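Long-range contacts in flavohemoprotein (Vibrio cholerae O1 biovar El Tor, PDB 4EH1), which probably detoxifies nitric oxide to nitrate using O2 and NAD(P)H, this chain being its C-terminal reductase domain, which carries FAD and is expected to bind the nicotinamide nucleotide: residues 7-12 against 22-27; 3-8 against 98-103; 60-65 against 133-138; 42-47 against 87-92. All coordinates share one frame; numbering follows the deposited sequence.

Contact 1: residues 7-12 against 22-27; sequences VVREKQ and VLVPAD
Strands 7-12 and 22-25 run antiparallel, their short axes 145° apart, with Val7 and Val24 as a hydrogen-bonded pair: Val7 N reaches Val24 O at 2.7 Å, and Val24 N returns the bond to Val7 O at 2.9 Å. Val8 and Leu23 follow as a non-hydrogen-bonded pair, after which the register slips by one. Arg9 and Glu10 both face Val22, a classic beta bulge. Val22 O takes Arg9 N at 2.7 Å almost in line with its C=O bond and Glu10 N only weakly, while Val22 N is held by Glu10 O. On the Val7, Val22 and Val24 side, Val22 packs its CB 3.6 Å from Glu10 CB. Arg9 has CG anti to its own N (chi1 -168°) and then bends at chi3, which lays the guanidinium alongside Val22, with Val24 CG1 at the edge of the group. There Arg9 NH2 meets Glu10 OE1 in a 2.9 Å salt bridge, so the bulge sets two opposite charges beside the valines. On the other face, Val8 CG2 and Leu23 CD2 touch at 3.9 Å, both side chains buried. The pair forms a beta hairpin in the antiparallel FAD-binding sheet: strand 98-105 lies beyond 4-13, strand 68-73 beyond 18-25, and Lys11 NZ is hydrogen-bonded to the carbonyls of Leu89, His90 and Val93 in the region of helix 84-92.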
loop_
_atom_site.group_PDB
_atom_site.type_symbol
_atom_site.label_atom_id
_atom_site.label_comp_id
_atom_site.label_asym_id
_atom_site.label_seq_id
_atom_site.Cartn_x
_atom_site.Cartn_y
_atom_site.Cartn_z
ATOM N N VAL A 7 10.598 3.957 -11.872
ATOM C CA VAL A 7 10.820 3.559 -10.494
ATOM C C VAL A 7 9.520 3.742 -9.709
ATOM O O VAL A 7 8.813 4.741 -9.871
ATOM C CB VAL A 7 11.954 4.395 -9.869
ATOM C CG1 VAL A 7 12.241 3.970 -8.427
ATOM C CG2 VAL A 7 13.189 4.255 -10.730
ATOM N N VAL A 8 9.195 2.750 -8.885
ATOM C CA VAL A 8 8.046 2.820 -8.007
ATOM C C VAL A 8 8.359 3.842 -6.907
ATOM O O VAL A 8 9.267 3.632 -6.092
ATOM C CB VAL A 8 7.765 1.458 -7.344
ATOM C CG1 VAL A 8 6.558 1.557 -6.412
ATOM C CG2 VAL A 8 7.582 0.362 -8.401
ATOM N N ARG A 9 7.620 4.948 -6.893
ATOM C CA ARG A 9 7.739 5.933 -5.806
ATOM C C ARG A 9 6.801 5.590 -4.636
ATOM O O ARG A 9 7.098 5.876 -3.475
ATOM C CB ARG A 9 7.403 7.326 -6.321
ATOM C CG ARG A 9 7.770 8.445 -5.351
ATOM C CD ARG A 9 7.507 9.858 -5.912
ATOM N NE ARG A 9 6.082 10.176 -6.017
ATOM C CZ ARG A 9 5.318 10.559 -4.992
ATOM N NH1 ARG A 9 5.846 10.669 -3.772
ATOM N NH2 ARG A 9 4.022 10.821 -5.179
ATOM N N GLU A 10 5.670 4.961 -4.958
ATOM C CA GLU A 10 4.609 4.706 -3.978
ATOM C C GLU A 10 3.890 3.433 -4.339
ATOM O O GLU A 10 3.671 3.178 -5.525
ATOM C CB GLU A 10 3.566 5.802 -4.044
ATOM C CG GLU A 10 3.292 6.421 -2.744
ATOM C CD GLU A 10 4.018 7.715 -2.628
ATOM O OE1 GLU A 10 3.612 8.669 -3.327
ATOM O OE2 GLU A 10 5.004 7.772 -1.866
ATOM N N LYS A 11 3.478 2.688 -3.312
ATOM C CA LYS A 11 2.743 1.437 -3.443
ATOM C C LYS A 11 1.616 1.443 -2.405
ATOM O O LYS A 11 1.834 1.151 -1.245
ATOM C CB LYS A 11 3.689 0.263 -3.195
ATOM C CG LYS A 11 3.191 -1.059 -3.732
ATOM C CD LYS A 11 4.243 -2.171 -3.612
ATOM C CE LYS A 11 3.614 -3.518 -4.007
ATOM N NZ LYS A 11 4.581 -4.617 -3.870
ATOM N N GLN A 12 0.423 1.837 -2.827
ATOM C CA GLN A 12 -0.693 1.992 -1.908
ATOM C C GLN A 12 -1.733 0.899 -2.122
ATOM O O GLN A 12 -2.080 0.571 -3.254
ATOM C CB GLN A 12 -1.371 3.360 -2.077
ATOM C CG GLN A 12 -0.507 4.557 -1.671
ATOM C CD GLN A 12 -0.577 4.883 -0.181
ATOM O OE1 GLN A 12 -1.657 4.879 0.441
ATOM N NE2 GLN A 12 0.578 5.178 0.395
ATOM N N VAL A 22 2.706 4.271 -7.999
ATOM C CA VAL A 22 3.060 5.543 -8.582
ATOM C C VAL A 22 4.468 5.431 -9.140
ATOM O O VAL A 22 5.412 5.135 -8.419
ATOM C CB VAL A 22 3.021 6.682 -7.526
ATOM C CG1 VAL A 22 3.495 8.005 -8.153
ATOM C CG2 VAL A 22 1.622 6.837 -6.944
ATOM N N LEU A 23 4.605 5.684 -10.435
ATOM C CA LEU A 23 5.844 5.431 -11.128
ATOM C C LEU A 23 6.459 6.712 -11.691
ATOM O O LEU A 23 5.777 7.522 -12.314
ATOM C CB LEU A 23 5.585 4.467 -12.277
ATOM C CG LEU A 23 4.898 3.166 -11.870
ATOM C CD1 LEU A 23 4.096 2.581 -13.030
ATOM C CD2 LEU A 23 5.975 2.202 -11.437
ATOM N N VAL A 24 7.759 6.867 -11.502
ATOM C CA VAL A 24 8.472 8.005 -12.064
ATOM C C VAL A 24 9.634 7.527 -12.945
ATOM O O VAL A 24 10.254 6.499 -12.672
ATOM C CB VAL A 24 9.004 8.912 -10.953
ATOM C CG1 VAL A 24 7.853 9.413 -10.068
ATOM C CG2 VAL A 24 9.986 8.157 -10.130
ATOM N N PRO A 25 9.936 8.275 -14.009
ATOM C CA PRO A 25 10.979 7.783 -14.912
ATOM C C PRO A 25 12.306 7.737 -14.187
ATOM O O PRO A 25 12.576 8.651 -13.427
ATOM C CB PRO A 25 11.045 8.848 -16.009
ATOM C CG PRO A 25 10.068 9.890 -15.674
ATOM C CD PRO A 25 9.550 9.665 -14.290
ATOM N N ALA A 26 13.102 6.691 -14.375
ATOM C CA ALA A 26 14.444 6.692 -13.805
ATOM C C ALA A 26 15.309 7.825 -14.391
ATOM O O ALA A 26 16.304 8.212 -13.790
ATOM C CB ALA A 26 15.119 5.356 -14.002
ATOM N N ASP A 27 14.920 8.351 -15.556
ATOM C CA ASP A 27 15.614 9.490 -16.170
ATOM C C ASP A 27 15.481 10.759 -15.336
ATOM O O ASP A 27 16.465 11.446 -15.064
ATOM C CB ASP A 27 15.030 9.801 -17.552
ATOM C CG ASP A 27 15.215 8.667 -18.541
ATOM O OD1 ASP A 27 16.125 7.835 -18.335
ATOM O OD2 ASP A 27 14.456 8.618 -19.539
#

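Contact 2: residues 3-8 against 98-103. With SO4 (sulfate ion), chain E.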
loop_
_atom_site.group_PDB
_atom_site.type_symbol
_atom_site.label_atom_id
_atom_site.label_comp_id
_atom_site.label_asym_id
_atom_site.label_seq_id
_atom_site.Cartn_x
_atom_site.Cartn_y
_atom_site.Cartn_z
ATOM N N GLY A 3 10.460 -0.273 -23.850
ATOM C CA GLY A 3 10.169 1.156 -23.809
ATOM C C GLY A 3 11.080 2.006 -22.930
ATOM O O GLY A 3 11.999 2.626 -23.483
ATOM N N ARG A 4 10.845 2.035 -21.600
ATOM C CA ARG A 4 11.571 2.951 -20.683
ATOM C C ARG A 4 11.533 2.568 -19.188
ATOM O O ARG A 4 10.542 2.073 -18.692
ATOM C CB ARG A 4 11.063 4.385 -20.865
ATOM C CG ARG A 4 11.879 5.498 -20.165
ATOM C CD ARG A 4 10.949 6.680 -19.905
ATOM N NE ARG A 4 11.562 7.905 -19.396
ATOM C CZ ARG A 4 10.934 9.079 -19.414
ATOM N NH1 ARG A 4 9.707 9.136 -19.911
ATOM N NH2 ARG A 4 11.510 10.188 -18.947
ATOM N N THR A 5 12.617 2.811 -18.465
ATOM C CA THR A 5 12.707 2.383 -17.073
ATOM C C THR A 5 12.032 3.358 -16.098
ATOM O O THR A 5 12.322 4.531 -16.112
ATOM C CB THR A 5 14.174 2.207 -16.646
ATOM O OG1 THR A 5 14.754 1.134 -17.395
ATOM C CG2 THR A 5 14.262 1.895 -15.142
ATOM N N PHE A 6 11.120 2.865 -15.271
ATOM C CA PHE A 6 10.495 3.702 -14.255
ATOM C C PHE A 6 10.797 3.140 -12.894
ATOM O O PHE A 6 11.166 1.979 -12.768
ATOM C CB PHE A 6 8.980 3.770 -14.456
ATOM C CG PHE A 6 8.548 4.791 -15.467
ATOM C CD1 PHE A 6 8.947 4.677 -16.804
ATOM C CD2 PHE A 6 7.731 5.854 -15.091
ATOM C CE1 PHE A 6 8.550 5.597 -17.740
ATOM C CE2 PHE A 6 7.308 6.786 -16.023
ATOM C CZ PHE A 6 7.739 6.673 -17.363
ATOM N N VAL A 7 10.598 3.957 -11.872
ATOM C CA VAL A 7 10.820 3.559 -10.494
ATOM C C VAL A 7 9.520 3.742 -9.709
ATOM O O VAL A 7 8.813 4.741 -9.871
ATOM C CB VAL A 7 11.954 4.395 -9.869
ATOM C CG1 VAL A 7 12.241 3.970 -8.427
ATOM C CG2 VAL A 7 13.189 4.255 -10.730
ATOM N N VAL A 8 9.195 2.750 -8.885
ATOM C CA VAL A 8 8.046 2.820 -8.007
ATOM C C VAL A 8 8.359 3.842 -6.907
ATOM O O VAL A 8 9.267 3.632 -6.092
ATOM C CB VAL A 8 7.765 1.458 -7.344
ATOM C CG1 VAL A 8 6.558 1.557 -6.412
ATOM C CG2 VAL A 8 7.582 0.362 -8.401
ATOM N N SER A 98 12.482 -1.086 -9.722
ATOM C CA SER A 98 12.173 -0.554 -11.049
ATOM C C SER A 98 11.487 -1.547 -12.001
ATOM O O SER A 98 11.564 -2.769 -11.818
ATOM C CB SER A 98 13.433 0.012 -11.684
ATOM O OG SER A 98 14.301 -1.041 -12.010
ATOM N N VAL A 99 10.792 -1.005 -12.999
ATOM C CA VAL A 99 10.104 -1.811 -13.995
ATOM C C VAL A 99 10.280 -1.160 -15.331
ATOM O O VAL A 99 10.711 -0.036 -15.401
ATOM C CB VAL A 99 8.577 -1.888 -13.754
ATOM C CG1 VAL A 99 8.265 -2.501 -12.397
ATOM C CG2 VAL A 99 7.944 -0.517 -13.902
ATOM N N LYS A 100 9.938 -1.871 -16.399
ATOM C CA LYS A 100 10.016 -1.298 -17.726
ATOM C C LYS A 100 8.607 -0.954 -18.165
ATOM O O LYS A 100 7.687 -1.773 -18.033
ATOM C CB LYS A 100 10.630 -2.300 -18.677
ATOM C CG LYS A 100 11.926 -2.891 -18.163
ATOM C CD LYS A 100 13.033 -1.851 -18.099
ATOM C CE LYS A 100 14.055 -2.208 -17.035
ATOM N NZ LYS A 100 15.224 -1.280 -17.055
ATOM N N LEU A 101 8.449 0.250 -18.696
ATOM C CA LEU A 101 7.138 0.824 -18.947
ATOM C C LEU A 101 6.990 1.339 -20.380
ATOM O O LEU A 101 7.855 2.057 -20.877
ATOM C CB LEU A 101 6.900 1.989 -17.986
ATOM C CG LEU A 101 5.520 2.638 -18.054
ATOM C CD1 LEU A 101 5.083 3.090 -16.677
ATOM C CD2 LEU A 101 5.528 3.840 -19.032
ATOM N N TYR A 102 5.857 1.023 -21.004
ATOM C CA TYR A 102 5.596 1.424 -22.376
ATOM C C TYR A 102 4.595 2.540 -22.358
ATOM O O TYR A 102 3.764 2.594 -21.478
ATOM C CB TYR A 102 5.046 0.259 -23.185
ATOM C CG TYR A 102 6.089 -0.768 -23.441
ATOM C CD1 TYR A 102 6.381 -1.741 -22.484
ATOM C CD2 TYR A 102 6.810 -0.769 -24.629
ATOM C CE1 TYR A 102 7.366 -2.711 -22.715
ATOM C CE2 TYR A 102 7.788 -1.740 -24.874
ATOM C CZ TYR A 102 8.060 -2.703 -23.905
ATOM O OH TYR A 102 9.018 -3.666 -24.136
ATOM N N ALA A 103 4.684 3.396 -23.364
ATOM C CA ALA A 103 4.020 4.690 -23.426
ATOM C C ALA A 103 2.524 4.554 -23.534
ATOM O O ALA A 103 2.033 3.551 -24.013
ATOM C CB ALA A 103 4.551 5.444 -24.652
HETATM S S SO4 E . 7.666 2.923 -25.809
HETATM O O1 SO4 E . 8.408 1.828 -26.440
HETATM O O2 SO4 E . 8.355 4.178 -26.034
HETATM O O3 SO4 E . 6.309 3.010 -26.342
HETATM O O4 SO4 E . 7.609 2.760 -24.364
#
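Phe6 swings CG beside its backbone N (chi1 -83°) while Leu101 extends CG anti to its own N (chi1 -176°), and this pairing sets the leucine methyls over the phenyl ring. Leu101 CD1 stands 4.0 Å from the Phe6 centroid and 10° off the ring normal, a clear CH-pi contact. Leu101 CB closes on Phe6 CD1 at 3.6 Å, whereas Arg4 O lies at the ring edge, in plane. The backbones form an antiparallel ladder. Phe6 with Val99 is a hydrogen-bonded pair, Phe6 N reaching Val99 O at 2.9 Å; Arg4 with Leu101 is another, although Arg4 N to Leu101 O is weak. Strand 4-13 is thereby joined to strand 98-105 in the six-stranded antiparallel barrel that holds FAD in ferredoxin-reductase-type flavoproteins, with Leu23, Ile40 and Ile42 of the flanking strands packing on the same buried side. On the opposite face, Lys100 bends at chi2 and runs side by side with Thr5; its NZ to Thr5 OG1 bond is modelled so short that its exact length is doubtful. Toward the end of the ladder, poorly ordered Gly3 places its N over one face of the Tyr102 ring, 3.2 Å from CE2. Tyr102 OH is hydrogen-bonded to Glu43. A sulfate, probably from the crystallisation liquor, receives weak bonds from Ala103 N, 3.2 Å to its O4, and is also bonded by Arg1 NH1.

Contact 3: residues 60-65 against 133-138; sequences SHASNG and LHTLAK
His61 lays its imidazole flat over that of His134, the centroids 3.7 Å apart and the planes 12° from parallel, a face-to-face stack. His134 CD2 sits over the centre of the His61 ring, and His61 NE2 over the centre of the His134 ring, 3.4 Å above its plane. Each partner is steadied from its own side: Ala62 N bonds to His61 ND1 at 3.0 Å, tilted 23° from the ring plane, and His134 NE2 is hydrogen-bonded to Glu161, whose carboxylate probably polarises the His134 imidazole. Ala62 points its methyl at the helix, where CB lies 3.8 Å from Thr135 OG1 and the same distance from Lys138 NZ. A water completes the seam, accepting from Ser63 N at 2.7 Å and donating to Thr135 OG1 at 2.8 Å; the threonine hydroxyl is itself bonded to Ala131 O. The contact joins two domains: residues 60-65 belong to the loop between strands 53-58 and 68-73 of the FAD-binding barrel, while 133-138 end helix 126-138 of the NAD-binding domain, which packs against helix 159-169 and strand 144-150 of the parallel sheet.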
loop_
_atom_site.group_PDB
_atom_site.type_symbol
_atom_site.label_atom_id
_atom_site.label_comp_id
_atom_site.label_asym_id
_atom_site.label_seq_id
_atom_site.Cartn_x
_atom_site.Cartn_y
_atom_site.Cartn_z
ATOM N N SER A 60 -4.623 5.583 -13.574
ATOM C CA SER A 60 -5.751 5.813 -12.657
ATOM C C SER A 60 -5.700 7.165 -11.960
ATOM O O SER A 60 -6.388 7.370 -10.940
ATOM C CB SER A 60 -5.801 4.748 -11.569
ATOM O OG SER A 60 -4.583 4.747 -10.852
ATOM N N HIS A 61 -4.851 8.056 -12.474
ATOM C CA HIS A 61 -4.899 9.463 -12.080
ATOM C C HIS A 61 -4.886 10.358 -13.334
ATOM O O HIS A 61 -4.649 9.865 -14.432
ATOM C CB HIS A 61 -3.743 9.803 -11.118
ATOM C CG HIS A 61 -4.139 10.765 -10.042
ATOM N ND1 HIS A 61 -4.463 12.082 -10.307
ATOM C CD2 HIS A 61 -4.296 10.595 -8.702
ATOM C CE1 HIS A 61 -4.783 12.687 -9.174
ATOM N NE2 HIS A 61 -4.699 11.804 -8.189
ATOM N N ALA A 62 -5.156 11.652 -13.160
ATOM C CA ALA A 62 -5.049 12.656 -14.229
ATOM C C ALA A 62 -3.599 12.842 -14.730
ATOM O O ALA A 62 -2.644 12.703 -13.973
ATOM C CB ALA A 62 -5.589 14.002 -13.740
ATOM N N SER A 63 -3.440 13.175 -16.003
ATOM C CA SER A 63 -2.112 13.430 -16.558
ATOM C C SER A 63 -1.512 14.725 -15.966
ATOM O O SER A 63 -2.205 15.735 -15.823
ATOM C CB SER A 63 -2.218 13.537 -18.067
ATOM O OG SER A 63 -0.935 13.641 -18.646
ATOM N N ASN A 64 -0.245 14.688 -15.577
ATOM C CA ASN A 64 0.397 15.890 -15.030
ATOM C C ASN A 64 1.845 16.057 -15.476
ATOM O O ASN A 64 2.559 16.895 -14.960
ATOM C CB ASN A 64 0.329 15.908 -13.508
ATOM C CG ASN A 64 1.130 14.780 -12.865
ATOM O OD1 ASN A 64 1.947 14.087 -13.505
ATOM N ND2 ASN A 64 0.906 14.598 -11.577
ATOM N N GLY A 65 2.286 15.202 -16.390
ATOM C CA GLY A 65 3.611 15.337 -16.968
ATOM C C GLY A 65 4.774 14.896 -16.101
ATOM O O GLY A 65 5.918 15.046 -16.505
ATOM N N LEU A 133 -12.417 10.713 -13.471
ATOM C CA LEU A 133 -12.846 11.526 -12.345
ATOM C C LEU A 133 -11.854 12.623 -12.004
ATOM O O LEU A 133 -12.239 13.771 -11.826
ATOM C CB LEU A 133 -12.999 10.688 -11.087
ATOM C CG LEU A 133 -14.216 9.784 -10.984
ATOM C CD1 LEU A 133 -14.111 8.948 -9.692
ATOM C CD2 LEU A 133 -15.514 10.605 -11.044
ATOM N N HIS A 134 -10.586 12.262 -11.851
ATOM C CA HIS A 134 -9.601 13.273 -11.475
ATOM C C HIS A 134 -9.464 14.390 -12.509
ATOM O O HIS A 134 -9.299 15.569 -12.144
ATOM C CB HIS A 134 -8.241 12.663 -11.157
ATOM C CG HIS A 134 -8.164 12.052 -9.796
ATOM N ND1 HIS A 134 -8.238 12.804 -8.639
ATOM C CD2 HIS A 134 -8.010 10.763 -9.401
ATOM C CE1 HIS A 134 -8.125 12.006 -7.590
ATOM N NE2 HIS A 134 -8.003 10.761 -8.027
ATOM N N THR A 135 -9.557 14.025 -13.789
ATOM C CA THR A 135 -9.466 15.010 -14.881
ATOM C C THR A 135 -10.670 15.952 -14.855
ATOM O O THR A 135 -10.519 17.156 -14.998
ATOM C CB THR A 135 -9.404 14.332 -16.280
ATOM O OG1 THR A 135 -8.317 13.419 -16.292
ATOM C CG2 THR A 135 -9.177 15.385 -17.385
ATOM N N LEU A 136 -11.864 15.394 -14.661
ATOM C CA LEU A 136 -13.076 16.204 -14.647
ATOM C C LEU A 136 -13.099 17.103 -13.421
ATOM O O LEU A 136 -13.666 18.174 -13.473
ATOM C CB LEU A 136 -14.325 15.313 -14.690
ATOM C CG LEU A 136 -14.454 14.466 -15.968
ATOM C CD1 LEU A 136 -15.748 13.619 -15.943
ATOM C CD2 LEU A 136 -14.433 15.294 -17.234
ATOM N N ALA A 137 -12.482 16.659 -12.320
ATOM C CA ALA A 137 -12.416 17.480 -11.107
ATOM C C ALA A 137 -11.562 18.719 -11.381
ATOM O O ALA A 137 -11.965 19.856 -11.107
ATOM C CB ALA A 137 -11.823 16.697 -9.961
ATOM N N LYS A 138 -10.386 18.466 -11.935
ATOM C CA LYS A 138 -9.454 19.490 -12.359
ATOM C C LYS A 138 -10.125 20.526 -13.278
ATOM O O LYS A 138 -9.876 21.722 -13.160
ATOM C CB LYS A 138 -8.267 18.809 -13.050
ATOM C CG LYS A 138 -7.219 19.744 -13.603
ATOM C CD LYS A 138 -6.040 18.969 -14.188
ATOM C CE LYS A 138 -5.389 18.028 -13.165
ATOM N NZ LYS A 138 -4.068 17.486 -13.661
HETATM O O HOH W 1 -5.750 13.682 -17.391
#

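Contact 4: residues 42-47 against 87-92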
loop_
_atom_site.group_PDB
_atom_site.type_symbol
_atom_site.label_atom_id
_atom_site.label_comp_id
_atom_site.label_asym_id
_atom_site.label_seq_id
_atom_site.Cartn_x
_atom_site.Cartn_y
_atom_site.Cartn_z
ATOM N N ILE A 42 3.263 -2.530 -18.816
ATOM C CA ILE A 42 4.284 -2.885 -17.844
ATOM C C ILE A 42 4.948 -4.194 -18.275
ATOM O O ILE A 42 4.267 -5.139 -18.667
ATOM C CB ILE A 42 3.686 -3.071 -16.440
ATOM C CG1 ILE A 42 3.107 -1.741 -15.909
ATOM C CG2 ILE A 42 4.739 -3.613 -15.469
ATOM C CD1 ILE A 42 4.168 -0.690 -15.540
ATOM N N GLU A 43 6.273 -4.257 -18.187
ATOM C CA GLU A 43 6.990 -5.468 -18.547
ATOM C C GLU A 43 7.930 -5.903 -17.440
ATOM O O GLU A 43 8.727 -5.115 -16.926
ATOM C CB GLU A 43 7.769 -5.260 -19.843
ATOM C CG GLU A 43 8.960 -6.156 -20.025
ATOM C CD GLU A 43 9.764 -5.757 -21.265
ATOM O OE1 GLU A 43 9.164 -5.697 -22.362
ATOM O OE2 GLU A 43 10.984 -5.478 -21.143
ATOM N N VAL A 44 7.831 -7.172 -17.072
ATOM C CA VAL A 44 8.683 -7.708 -16.023
ATOM C C VAL A 44 9.111 -9.098 -16.389
ATOM O O VAL A 44 8.662 -9.650 -17.394
ATOM C CB VAL A 44 7.942 -7.786 -14.678
ATOM C CG1 VAL A 44 7.762 -6.384 -14.080
ATOM C CG2 VAL A 44 6.587 -8.479 -14.850
ATOM N N THR A 45 9.975 -9.656 -15.549
ATOM C CA THR A 45 10.469 -11.013 -15.682
ATOM C C THR A 45 10.210 -11.691 -14.354
ATOM O O THR A 45 10.925 -11.459 -13.377
ATOM C CB THR A 45 11.969 -11.025 -15.952
ATOM O OG1 THR A 45 12.221 -10.264 -17.133
ATOM C CG2 THR A 45 12.480 -12.460 -16.137
ATOM N N PRO A 46 9.159 -12.505 -14.299
ATOM C CA PRO A 46 8.755 -13.131 -13.033
ATOM C C PRO A 46 9.789 -14.115 -12.478
ATOM O O PRO A 46 10.680 -14.551 -13.218
ATOM C CB PRO A 46 7.437 -13.819 -13.399
ATOM C CG PRO A 46 6.887 -12.937 -14.539
ATOM C CD PRO A 46 8.121 -12.612 -15.341
ATOM N N GLU A 47 9.675 -14.424 -11.183
ATOM C CA GLU A 47 10.605 -15.315 -10.480
ATOM C C GLU A 47 10.915 -16.630 -11.225
ATOM O O GLU A 47 12.005 -17.194 -11.076
ATOM C CB GLU A 47 10.132 -15.578 -9.036
ATOM C CG GLU A 47 10.477 -14.452 -8.044
ATOM C CD GLU A 47 10.405 -14.883 -6.565
ATOM O OE1 GLU A 47 11.472 -15.088 -5.945
ATOM O OE2 GLU A 47 9.285 -14.997 -6.015
ATOM N N HIS A 87 0.734 -10.872 -9.783
ATOM C CA HIS A 87 1.271 -11.351 -8.512
ATOM C C HIS A 87 2.706 -10.885 -8.368
ATOM O O HIS A 87 3.165 -10.599 -7.277
ATOM C CB HIS A 87 1.135 -12.879 -8.363
ATOM C CG HIS A 87 -0.259 -13.302 -8.014
ATOM N ND1 HIS A 87 -0.607 -13.773 -6.763
ATOM C CD2 HIS A 87 -1.410 -13.240 -8.724
ATOM C CE1 HIS A 87 -1.906 -14.018 -6.731
ATOM N NE2 HIS A 87 -2.416 -13.707 -7.909
ATOM N N TYR A 88 3.406 -10.797 -9.485
ATOM C CA TYR A 88 4.781 -10.380 -9.417
ATOM C C TYR A 88 4.904 -8.953 -8.888
ATOM O O TYR A 88 5.739 -8.685 -8.048
ATOM C CB TYR A 88 5.430 -10.465 -10.775
ATOM C CG TYR A 88 6.883 -10.089 -10.720
ATOM C CD1 TYR A 88 7.817 -10.957 -10.166
ATOM C CD2 TYR A 88 7.318 -8.865 -11.203
ATOM C CE1 TYR A 88 9.148 -10.631 -10.108
ATOM C CE2 TYR A 88 8.671 -8.517 -11.156
ATOM C CZ TYR A 88 9.573 -9.415 -10.606
ATOM O OH TYR A 88 10.908 -9.095 -10.558
ATOM N N LEU A 89 4.070 -8.067 -9.418
ATOM C CA LEU A 89 4.000 -6.672 -9.016
ATOM C C LEU A 89 3.641 -6.517 -7.541
ATOM O O LEU A 89 4.362 -5.825 -6.808
ATOM C CB LEU A 89 2.975 -5.923 -9.869
ATOM C CG LEU A 89 3.409 -5.732 -11.317
ATOM C CD1 LEU A 89 2.316 -5.049 -12.109
ATOM C CD2 LEU A 89 4.740 -4.952 -11.394
ATOM N N HIS A 90 2.519 -7.132 -7.138
ATOM C CA HIS A 90 2.089 -7.155 -5.741
ATOM C C HIS A 90 3.182 -7.713 -4.807
ATOM O O HIS A 90 3.538 -7.084 -3.822
ATOM C CB HIS A 90 0.792 -7.987 -5.564
ATOM C CG HIS A 90 -0.463 -7.234 -5.880
ATOM N ND1 HIS A 90 -1.405 -6.924 -4.920
ATOM C CD2 HIS A 90 -0.934 -6.717 -7.047
ATOM C CE1 HIS A 90 -2.397 -6.248 -5.473
ATOM N NE2 HIS A 90 -2.140 -6.111 -6.763
ATOM N N ASN A 91 3.745 -8.868 -5.139
ATOM C CA ASN A 91 4.638 -9.548 -4.201
ATOM C C ASN A 91 6.099 -9.155 -4.244
ATOM O O ASN A 91 6.776 -9.264 -3.241
ATOM C CB ASN A 91 4.545 -11.071 -4.361
ATOM C CG ASN A 91 3.156 -11.600 -4.035
ATOM O OD1 ASN A 91 2.441 -11.013 -3.228
ATOM N ND2 ASN A 91 2.763 -12.695 -4.672
ATOM N N ASN A 92 6.598 -8.730 -5.399
ATOM C CA ASN A 92 8.039 -8.610 -5.579
ATOM C C ASN A 92 8.506 -7.203 -5.881
ATOM O O ASN A 92 9.643 -6.863 -5.615
ATOM C CB ASN A 92 8.516 -9.503 -6.739
ATOM C CG ASN A 92 8.325 -10.985 -6.459
ATOM O OD1 ASN A 92 9.285 -11.714 -6.217
ATOM N ND2 ASN A 92 7.087 -11.430 -6.491
HETATM O O HOH W 2 11.367 -8.262 -13.696
#
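Tyr88 lays its ring against residues 44-46: the Thr45 carbonyl carbon lies over one face, while Val44 CB and Pro46 CA come in obliquely, 3.7 Å from Tyr88 CE2 and Tyr88 CD1 respectively. Because CG is anti to its backbone N (chi1 -178°), the phenol reaches outward from the helix to this backbone. On the opposite face Asn92 CB, four residues on, stands 3.6 Å above the plane, offset toward the rim. Deeper in, Leu89 CD2 touches both Ile42 CG2 and Val44 CG1, each pair at 4.3 Å. A water accepts from Thr45 N at 2.7 Å and lies 3.3 Å from Tyr88 OH, a longer bond. In the next shell, Tyr57, which by similarity binds FAD, packs on both Ile42 and Leu89, while His87 NE2 and His90 NE2 bond to the carbonyls of Glu75 and Val72. Between these two segments the fit is thus mainly apolar, with the water giving a polar link at the phenol; the polar bonds that hold the helix come from its other side chains and carbonyls.

Contacts 1, 2 and 4 all lie within the FAD-binding barrel, whereas contact 3 stands apart, its centre about 17 Å from that of contact 1 and farther from the others, and bridges to the NAD-binding domain. Contacts 1 and 2 use opposite edges of strand 4-13 and share Val7 and Val8; both rest on backbone ladders, with a buried apolar face and a more polar outer one. Contact 4 sets a helix against strand 39-44, the neighbour of 98-105, and Ile42 packs on Leu23, Val99 and Leu101 of the other two, making one continuous interior. Contact 4 packs apolar side chains round a phenol and contact 3 stacks two imidazoles; each adds one bridging water. Each contact is only partly buried, and contacts 1 and 4 also meet the second subunit.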